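Side-chain contacts in putative ABC transporter, periplasmic binding protein, amino acid (Neisseria gonorrhoeae, PDB 2YJP), which probably serves as the periplasmic receptor of an amino-acid ABC transporter, binding L-cysteine: residues T174-F179 and L188-Q193; T195-A200 and V207-D212; D199-G204 and P224-A229. The protein carries 1 engineered substitution. All coordinates share one frame; numbering follows the deposited sequence.

Interaction 1. Residues T174-F179 and L188-Q193. With ZN (zinc ion), chain G; CYS (cysteine), chain D.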
loop_
_atom_site.group_PDB
_atom_site.type_symbol
_atom_site.label_atom_id
_atom_site.label_comp_id
_atom_site.label_asym_id
_atom_site.label_seq_id
_atom_site.Cartn_x
_atom_site.Cartn_y
_atom_site.Cartn_z
ATOM N N THR A 174 5.495 -6.938 1.842
ATOM C CA THR A 174 5.753 -8.053 0.916
ATOM C C THR A 174 7.232 -8.074 0.556
ATOM O O THR A 174 7.781 -9.153 0.407
ATOM C CB THR A 174 4.934 -7.955 -0.350
ATOM O OG1 THR A 174 4.981 -6.600 -0.797
ATOM C CG2 THR A 174 3.417 -8.403 -0.098
ATOM N N ALA A 175 7.908 -6.914 0.497
ATOM C CA ALA A 175 9.377 -6.990 0.253
ATOM C C ALA A 175 10.118 -7.714 1.375
ATOM O O ALA A 175 11.015 -8.523 1.094
ATOM C CB ALA A 175 9.998 -5.652 -0.023
ATOM N N ASP A 176 9.755 -7.392 2.630
ATOM C CA ASP A 176 10.275 -8.087 3.816
ATOM C C ASP A 176 10.001 -9.583 3.675
ATOM O O ASP A 176 10.914 -10.395 3.825
ATOM C CB ASP A 176 9.551 -7.508 5.058
ATOM C CG ASP A 176 9.987 -8.131 6.363
ATOM O OD1 ASP A 176 10.928 -8.979 6.412
ATOM O OD2 ASP A 176 9.344 -7.756 7.368
ATOM N N ALA A 177 8.757 -9.959 3.356
ATOM C CA ALA A 177 8.416 -11.394 3.265
ATOM C C ALA A 177 9.156 -12.110 2.086
ATOM O O ALA A 177 9.693 -13.210 2.212
ATOM C CB ALA A 177 6.913 -11.587 3.122
ATOM N N PHE A 178 9.230 -11.429 0.976
ATOM C CA PHE A 178 9.929 -11.956 -0.171
ATOM C C PHE A 178 11.412 -12.330 0.078
ATOM O O PHE A 178 11.828 -13.450 -0.213
ATOM C CB PHE A 178 9.848 -10.967 -1.322
ATOM C CG PHE A 178 10.541 -11.438 -2.575
ATOM C CD1 PHE A 178 9.971 -12.438 -3.362
ATOM C CD2 PHE A 178 11.743 -10.873 -2.978
ATOM C CE1 PHE A 178 10.595 -12.892 -4.563
ATOM C CE2 PHE A 178 12.372 -11.303 -4.183
ATOM C CZ PHE A 178 11.786 -12.340 -4.963
ATOM N N PHE A 179 12.183 -11.383 0.612
ATOM C CA PHE A 179 13.615 -11.583 0.894
ATOM C C PHE A 179 13.846 -12.586 2.019
ATOM O O PHE A 179 14.691 -13.438 1.897
ATOM C CB PHE A 179 14.278 -10.222 1.172
ATOM C CG PHE A 179 14.656 -9.524 -0.083
ATOM C CD1 PHE A 179 15.837 -9.854 -0.741
ATOM C CD2 PHE A 179 13.798 -8.633 -0.679
ATOM C CE1 PHE A 179 16.162 -9.257 -1.936
ATOM C CE2 PHE A 179 14.108 -8.033 -1.861
ATOM C CZ PHE A 179 15.283 -8.321 -2.494
ATOM N N LEU A 188 18.927 -8.335 6.203
ATOM C CA LEU A 188 17.888 -7.300 6.242
ATOM C C LEU A 188 17.962 -6.427 7.492
ATOM O O LEU A 188 18.122 -6.916 8.625
ATOM C CB LEU A 188 16.486 -7.941 6.234
ATOM C CG LEU A 188 16.150 -8.834 5.036
ATOM C CD1 LEU A 188 14.777 -9.491 5.268
ATOM C CD2 LEU A 188 16.279 -8.041 3.662
ATOM N N LEU A 189 17.787 -5.141 7.275
ATOM C CA LEU A 189 17.563 -4.197 8.356
ATOM C C LEU A 189 16.159 -3.607 8.184
ATOM O O LEU A 189 15.842 -3.000 7.181
ATOM C CB LEU A 189 18.607 -3.089 8.327
ATOM C CG LEU A 189 18.545 -2.050 9.446
ATOM C CD1 LEU A 189 18.865 -2.643 10.736
ATOM C CD2 LEU A 189 19.635 -1.083 9.335
ATOM N N LYS A 190 15.324 -3.796 9.198
ATOM C CA LYS A 190 13.894 -3.498 9.097
ATOM C C LYS A 190 13.502 -2.296 9.997
ATOM O O LYS A 190 14.001 -2.142 11.096
ATOM C CB LYS A 190 13.076 -4.739 9.453
ATOM C CG LYS A 190 13.655 -6.024 8.939
ATOM C CD LYS A 190 12.673 -7.186 9.049
ATOM C CE LYS A 190 13.381 -8.506 8.697
ATOM N NZ LYS A 190 12.490 -9.712 8.630
ATOM N N PHE A 191 12.618 -1.434 9.496
ATOM C CA PHE A 191 12.127 -0.309 10.277
ATOM C C PHE A 191 10.614 -0.351 10.203
ATOM O O PHE A 191 10.066 -0.719 9.150
ATOM C CB PHE A 191 12.636 0.989 9.648
ATOM C CG PHE A 191 14.119 1.191 9.800
ATOM C CD1 PHE A 191 14.648 1.809 10.953
ATOM C CD2 PHE A 191 14.983 0.736 8.824
ATOM C CE1 PHE A 191 16.034 1.963 11.105
ATOM C CE2 PHE A 191 16.375 0.875 8.969
ATOM C CZ PHE A 191 16.893 1.489 10.080
ATOM N N ASP A 192 9.934 -0.001 11.284
ATOM C CA ASP A 192 8.432 0.014 11.347
ATOM C C ASP A 192 7.757 0.906 10.283
ATOM O O ASP A 192 6.776 0.516 9.687
ATOM C CB ASP A 192 7.965 0.465 12.732
ATOM C CG ASP A 192 8.189 -0.608 13.828
ATOM O OD1 ASP A 192 8.742 -1.647 13.481
ATOM O OD2 ASP A 192 7.781 -0.454 15.036
ATOM N N GLN A 193 8.318 2.095 10.036
ATOM C CA GLN A 193 7.715 3.131 9.248
ATOM C C GLN A 193 8.448 3.382 7.926
ATOM O O GLN A 193 9.707 3.231 7.886
ATOM C CB GLN A 193 7.781 4.421 10.052
ATOM C CG GLN A 193 7.164 4.296 11.399
ATOM C CD GLN A 193 7.098 5.672 12.126
ATOM O OE1 GLN A 193 6.662 6.663 11.544
ATOM N NE2 GLN A 193 7.538 5.717 13.384
HETATM ZN ZN ZN G . 6.128 0.647 15.234
HETATM N N CYS D . 1.617 -3.287 -0.718
HETATM C CA CYS D . 2.739 -3.907 0.023
HETATM C C CYS D . 2.195 -4.751 1.178
HETATM O O CYS D . 0.941 -4.869 1.321
HETATM C CB CYS D . 3.688 -2.863 0.595
HETATM S SG CYS D . 2.911 -1.647 1.671
HETATM O OXT CYS D . 2.999 -5.310 1.930
#
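K190 NZ donates to D176 OD1 at 2.8 Å, a salt bridge that ties the strand 188-191 to the first turn of the helix 174-179. The ammonium group meets the carboxylate on its syn side, 17° out of plane, after an extended lysine chain has crossed the aspartate at about a right angle. A chi1 of -180° carries the D176 carboxylate out to the strand, where OD1 meets K190; OD2 takes the N-H of G172 just ahead of the helix, so both oxygens have partners, which should restrain the rotation of the group. Next to the ion pair the contact turns apolar: L188 lays CD2 against F179 CB at 3.9 Å, while its CD1 comes to 4.0 Å from D176 OD1.

The same helix begins at the ligand. T174 N gives its hydrogen to OXT of the bound cysteine at 3.0 Å, and the helix N-terminus would be expected to favour that negative charge. Beyond the strand, D192 OD2 binds a zinc ion at 2.0 Å, with E105 OE1 as a further ligand.

Helix 174-182 is the crossover of a beta-alpha-beta unit between the parallel strands 166-170 and 187-191, and F179 and L188 both rest on L167 of the former. Helix 194-202 packs against F191, while A175 and F178 touch L146 of strand 142-151.

Interaction 2. Residues T195-A200 and V207-D212. With ZN (zinc ion), chain J; CYS (cysteine), chain D.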
loop_
_atom_site.group_PDB
_atom_site.type_symbol
_atom_site.label_atom_id
_atom_site.label_comp_id
_atom_site.label_asym_id
_atom_site.label_seq_id
_atom_site.Cartn_x
_atom_site.Cartn_y
_atom_site.Cartn_z
ATOM N N THR A 195 9.067 6.352 6.411
ATOM C CA THR A 195 9.955 7.494 6.583
ATOM C C THR A 195 11.275 7.066 7.205
ATOM O O THR A 195 12.317 7.406 6.688
ATOM C CB THR A 195 9.287 8.578 7.446
ATOM O OG1 THR A 195 8.102 9.014 6.765
ATOM C CG2 THR A 195 10.239 9.820 7.595
ATOM N N GLU A 196 11.236 6.277 8.275
ATOM C CA GLU A 196 12.479 5.730 8.848
ATOM C C GLU A 196 13.265 4.940 7.818
ATOM O O GLU A 196 14.499 5.109 7.715
ATOM C CB GLU A 196 12.245 4.792 10.026
ATOM C CG GLU A 196 11.720 5.385 11.290
ATOM C CD GLU A 196 11.323 4.247 12.281
ATOM O OE1 GLU A 196 10.600 3.246 11.877
ATOM O OE2 GLU A 196 11.735 4.361 13.476
ATOM N N THR A 197 12.572 4.087 7.072
ATOM C CA THR A 197 13.249 3.183 6.140
ATOM C C THR A 197 13.994 3.957 5.023
ATOM O O THR A 197 15.168 3.706 4.731
ATOM C CB THR A 197 12.254 2.189 5.532
ATOM O OG1 THR A 197 11.534 1.546 6.593
ATOM C CG2 THR A 197 12.998 1.118 4.708
ATOM N N PHE A 198 13.328 4.931 4.444
ATOM C CA PHE A 198 13.952 5.707 3.413
ATOM C C PHE A 198 15.031 6.658 4.004
ATOM O O PHE A 198 16.057 6.850 3.377
ATOM C CB PHE A 198 12.923 6.462 2.611
ATOM C CG PHE A 198 12.137 5.611 1.711
ATOM C CD1 PHE A 198 12.608 5.291 0.417
ATOM C CD2 PHE A 198 10.898 5.096 2.119
ATOM C CE1 PHE A 198 11.876 4.499 -0.434
ATOM C CE2 PHE A 198 10.142 4.297 1.234
ATOM C CZ PHE A 198 10.614 4.021 -0.047
ATOM N N ASP A 199 14.789 7.227 5.191
ATOM C CA ASP A 199 15.825 7.969 5.892
ATOM C C ASP A 199 17.050 7.073 6.119
ATOM O O ASP A 199 18.165 7.529 5.994
ATOM C CB ASP A 199 15.382 8.562 7.257
ATOM C CG ASP A 199 14.445 9.789 7.129
ATOM O OD1 ASP A 199 14.405 10.454 6.048
ATOM O OD2 ASP A 199 13.736 10.116 8.139
ATOM N N ALA A 200 16.868 5.812 6.473
ATOM C CA ALA A 200 18.059 5.016 6.713
ATOM C C ALA A 200 18.835 4.814 5.416
ATOM O O ALA A 200 20.050 4.590 5.434
ATOM C CB ALA A 200 17.705 3.690 7.330
ATOM N N VAL A 207 22.791 -0.549 1.507
ATOM C CA VAL A 207 23.243 -0.250 0.146
ATOM C C VAL A 207 22.068 -0.110 -0.807
ATOM O O VAL A 207 22.277 0.393 -1.904
ATOM C CB VAL A 207 24.183 -1.344 -0.420
ATOM C CG1 VAL A 207 25.382 -1.490 0.475
ATOM C CG2 VAL A 207 23.477 -2.665 -0.523
ATOM N N ALA A 208 20.855 -0.523 -0.367
ATOM C CA ALA A 208 19.648 -0.554 -1.178
ATOM C C ALA A 208 18.405 -0.750 -0.303
ATOM O O ALA A 208 18.503 -1.131 0.875
ATOM C CB ALA A 208 19.720 -1.689 -2.197
ATOM N N LEU A 209 17.232 -0.543 -0.901
ATOM C CA LEU A 209 15.993 -0.668 -0.197
ATOM C C LEU A 209 14.970 -1.297 -1.136
ATOM O O LEU A 209 14.817 -0.870 -2.278
ATOM C CB LEU A 209 15.545 0.711 0.272
ATOM C CG LEU A 209 14.243 0.861 1.041
ATOM C CD1 LEU A 209 14.114 2.248 1.693
ATOM C CD2 LEU A 209 12.991 0.560 0.126
ATOM N N ALA A 210 14.290 -2.321 -0.666
ATOM C CA ALA A 210 13.303 -3.011 -1.472
ATOM C C ALA A 210 11.883 -2.693 -0.992
ATOM O O ALA A 210 11.642 -2.607 0.222
ATOM C CB ALA A 210 13.559 -4.503 -1.417
ATOM N N HIS A 211 10.965 -2.549 -1.948
ATOM C CA HIS A 211 9.554 -2.170 -1.671
ATOM C C HIS A 211 8.740 -2.302 -2.967
ATOM O O HIS A 211 9.288 -2.689 -4.015
ATOM C CB HIS A 211 9.482 -0.680 -1.217
ATOM C CG HIS A 211 8.474 -0.421 -0.141
ATOM N ND1 HIS A 211 7.179 -0.892 -0.203
ATOM C CD2 HIS A 211 8.568 0.268 1.020
ATOM C CE1 HIS A 211 6.518 -0.505 0.872
ATOM N NE2 HIS A 211 7.339 0.203 1.628
ATOM N N ASP A 212 7.450 -1.933 -2.903
ATOM C CA ASP A 212 6.570 -1.877 -4.065
ATOM C C ASP A 212 7.265 -0.992 -5.088
ATOM O O ASP A 212 7.692 0.105 -4.749
ATOM C CB ASP A 212 5.171 -1.260 -3.684
ATOM C CG ASP A 212 4.282 -2.229 -2.898
ATOM O OD1 ASP A 212 4.700 -3.404 -2.733
ATOM O OD2 ASP A 212 3.135 -1.827 -2.427
HETATM ZN ZN ZN J . 11.550 2.991 14.838
HETATM N N CYS D . 1.617 -3.287 -0.718
HETATM C CA CYS D . 2.739 -3.907 0.023
HETATM C C CYS D . 2.195 -4.751 1.178
HETATM O O CYS D . 0.941 -4.869 1.321
HETATM C CB CYS D . 3.688 -2.863 0.595
HETATM S SG CYS D . 2.911 -1.647 1.671
HETATM O OXT CYS D . 2.999 -5.310 1.930
HETATM O O HOH W 1 11.429 0.786 13.822
HETATM O O HOH W 2 13.716 3.350 15.962
#
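The F198 ring takes the CD1 methyl of L209 over one face, a CH-pi contact 3.8 Å from the centroid and 19° off the ring normal, displaced toward the rim. W219 of helix 213-222 meets the same phenyl group with its ring plane inclined. Farther along the strand, the imidazole of H211 approaches F198 obliquely, CD2 to CE2 at 4.3 Å. At the edge of that imidazole sits the bound cysteine, its SG in the ring plane and its CB 3.7 Å from H211 CE1.

L209 also presses on T197, where CD1 and CG2 come to 3.4 Å, closer than usual for two methyl groups. A chi1 of -52° sets T197 OG1 beside the main-chain nitrogen and swings CG2 to the far side, toward the leucine; OG1 hydrogen-bonds to Q193 O, at the N-cap one turn back. Away from this packing, E196 OE2 binds a zinc ion (1.9 Å) together with two waters.

H211 ND1 accepts D212 N at 2.9 Å, the donor only 7° out of the ring plane, and NE2 bonds N194 OD1. Both ring nitrogens are thus engaged, an arrangement that fixes the ring's orientation. Next to it D212 OD2 receives a hydrogen bond from the ligand N at 2.7 Å and forms a salt bridge with K65, consistent with an ionised carboxylate recognising a protonated amino group.

Interaction 3. Residues D199-G204 and P224-A229. With ZN (zinc ion), chain H; EDO (1,2-ethanediol), chain K.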
loop_
_atom_site.group_PDB
_atom_site.type_symbol
_atom_site.label_atom_id
_atom_site.label_comp_id
_atom_site.label_asym_id
_atom_site.label_seq_id
_atom_site.Cartn_x
_atom_site.Cartn_y
_atom_site.Cartn_z
ATOM N N ASP A 199 14.789 7.227 5.191
ATOM C CA ASP A 199 15.825 7.969 5.892
ATOM C C ASP A 199 17.050 7.073 6.119
ATOM O O ASP A 199 18.165 7.529 5.994
ATOM C CB ASP A 199 15.382 8.562 7.257
ATOM C CG ASP A 199 14.445 9.789 7.129
ATOM O OD1 ASP A 199 14.405 10.454 6.048
ATOM O OD2 ASP A 199 13.736 10.116 8.139
ATOM N N ALA A 200 16.868 5.812 6.473
ATOM C CA ALA A 200 18.059 5.016 6.713
ATOM C C ALA A 200 18.835 4.814 5.416
ATOM O O ALA A 200 20.050 4.590 5.434
ATOM C CB ALA A 200 17.705 3.690 7.330
ATOM N N LEU A 201 18.140 4.916 4.285
ATOM C CA LEU A 201 18.799 4.689 3.003
ATOM C C LEU A 201 19.597 5.930 2.652
ATOM O O LEU A 201 20.813 5.845 2.315
ATOM C CB LEU A 201 17.794 4.274 1.914
ATOM C CG LEU A 201 18.419 4.169 0.510
ATOM C CD1 LEU A 201 19.254 2.906 0.375
ATOM C CD2 LEU A 201 17.347 4.276 -0.552
ATOM N N LYS A 202 18.952 7.093 2.840
ATOM C CA LYS A 202 19.655 8.389 2.726
ATOM C C LYS A 202 20.896 8.451 3.618
ATOM O O LYS A 202 21.913 9.039 3.218
ATOM C CB LYS A 202 18.711 9.582 3.028
ATOM C CG LYS A 202 17.779 9.994 1.853
ATOM C CD LYS A 202 16.457 10.574 2.302
ATOM C CE LYS A 202 16.614 11.873 2.979
ATOM N NZ LYS A 202 15.321 12.601 3.208
ATOM N N ASP A 203 20.808 7.895 4.843
ATOM C CA ASP A 203 21.931 7.912 5.779
ATOM C C ASP A 203 22.995 6.819 5.492
ATOM O O ASP A 203 23.976 6.716 6.214
ATOM C CB ASP A 203 21.425 7.753 7.197
ATOM C CG ASP A 203 20.614 8.984 7.693
ATOM O OD1 ASP A 203 20.697 10.099 7.125
ATOM O OD2 ASP A 203 19.850 8.827 8.691
ATOM N N GLY A 204 22.797 5.974 4.483
ATOM C CA GLY A 204 23.759 4.914 4.200
ATOM C C GLY A 204 23.718 3.734 5.169
ATOM O O GLY A 204 24.693 3.018 5.310
ATOM N N PRO A 224 16.656 12.270 -6.592
ATOM C CA PRO A 224 17.306 11.855 -7.829
ATOM C C PRO A 224 18.750 11.342 -7.701
ATOM O O PRO A 224 19.322 10.971 -8.681
ATOM C CB PRO A 224 17.186 13.095 -8.718
ATOM C CG PRO A 224 17.259 14.247 -7.703
ATOM C CD PRO A 224 16.482 13.736 -6.514
ATOM N N ASN A 225 19.314 11.257 -6.499
ATOM C CA ASN A 225 20.582 10.533 -6.359
ATOM C C ASN A 225 20.377 9.023 -6.239
ATOM O O ASN A 225 21.345 8.228 -6.118
ATOM C CB ASN A 225 21.402 11.102 -5.190
ATOM C CG ASN A 225 22.054 12.451 -5.534
ATOM O OD1 ASN A 225 22.208 12.813 -6.697
ATOM N ND2 ASN A 225 22.461 13.165 -4.532
ATOM N N PHE A 226 19.104 8.616 -6.276
ATOM C CA PHE A 226 18.723 7.224 -6.279
ATOM C C PHE A 226 18.045 6.800 -7.566
ATOM O O PHE A 226 17.386 7.627 -8.236
ATOM C CB PHE A 226 17.863 6.943 -5.061
ATOM C CG PHE A 226 18.611 7.195 -3.774
ATOM C CD1 PHE A 226 19.389 6.176 -3.205
ATOM C CD2 PHE A 226 18.605 8.471 -3.203
ATOM C CE1 PHE A 226 20.145 6.412 -2.039
ATOM C CE2 PHE A 226 19.357 8.752 -2.033
ATOM C CZ PHE A 226 20.139 7.709 -1.423
ATOM N N GLU A 227 18.245 5.539 -7.936
ATOM C CA GLU A 227 17.484 4.978 -9.050
ATOM C C GLU A 227 16.905 3.621 -8.696
ATOM O O GLU A 227 17.481 2.851 -7.873
ATOM C CB GLU A 227 18.330 4.892 -10.337
ATOM C CG GLU A 227 19.522 3.943 -10.297
ATOM C CD GLU A 227 20.378 4.004 -11.555
ATOM O OE1 GLU A 227 20.252 4.922 -12.387
ATOM O OE2 GLU A 227 21.252 3.175 -11.760
ATOM N N VAL A 228 15.762 3.328 -9.316
ATOM C CA VAL A 228 15.170 1.998 -9.155
ATOM C C VAL A 228 15.845 1.047 -10.178
ATOM O O VAL A 228 15.327 0.768 -11.257
ATOM C CB VAL A 228 13.659 2.061 -9.206
ATOM C CG1 VAL A 228 13.094 0.690 -8.773
ATOM C CG2 VAL A 228 13.106 3.260 -8.294
ATOM N N ALA A 229 17.031 0.582 -9.825
ATOM C CA ALA A 229 17.884 -0.187 -10.763
ATOM C C ALA A 229 17.473 -1.635 -10.935
ATOM O O ALA A 229 17.896 -2.265 -11.900
ATOM C CB ALA A 229 19.333 -0.088 -10.386
HETATM ZN ZN ZN H . 18.567 10.954 9.115
HETATM C C1 EDO K . 22.361 11.870 0.847
HETATM O O1 EDO K . 22.138 10.435 0.679
HETATM C C2 EDO K . 22.865 12.448 -0.479
HETATM O O2 EDO K . 22.407 11.719 -1.642
#
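This is a small, mainly apolar contact between the C-terminal turn of helix 194-202, closed by a Schellman motif at G204, and strand 226-228 of the mixed sheet, well away from the cysteine pocket. G204 takes a positive phi of 75° and its N bonds L201 O at 2.9 Å, which turns the chain out of the helix just past the residues that touch F226.

The contact centres on the F226 ring. L201 CG approaches it obliquely, 3.8 Å from F226 CE1, and L201 CD2 lies equally near CE1; the two side chains slide past each other in opposite directions. The chi1 of L201, 174°, extends the leucine away from its own backbone N so that CG and CD2 reach the ring. K202 adds backbone rather than its charged end, CA lying 4.2 Å from F226 CZ, while its NZ makes a long ion pair back to D199. W219 of helix 213-222 meets both F226 and L201, and both touch V149 of strand 142-151. On the exposed side D203 OD2 binds a zinc ion at 2.5 Å.

A 1,2-ethanediol, probably from the crystallisation liquor, bridges the segments near the ring edge: O1 donates to K202 O at 2.9 Å, and N225 ND2 donates to O2 at 3.2 Å with an N-H...O angle of 165°.

How the interactions relate
All three contacts belong to the lobe built on the mixed sheet. Interaction 1 closes first along the chain; helix 194-202 then follows strand 187-191 directly and supplies one side of both interaction 2 and interaction 3, which share D199 and A200. The centre of interaction 2 lies about 9 Å from that of interaction 1 and about 7 Å from that of interaction 3. F191 packs on T197 and A200, and L201 on A208 and L209, so neighbouring contacts touch directly. As in family 3 solute-binding proteins, the ligand probably lies in the cleft between two lobes; interactions 1 and 2 reach its carboxylate and amino group from one lobe, whereas interaction 3 lies farther from it.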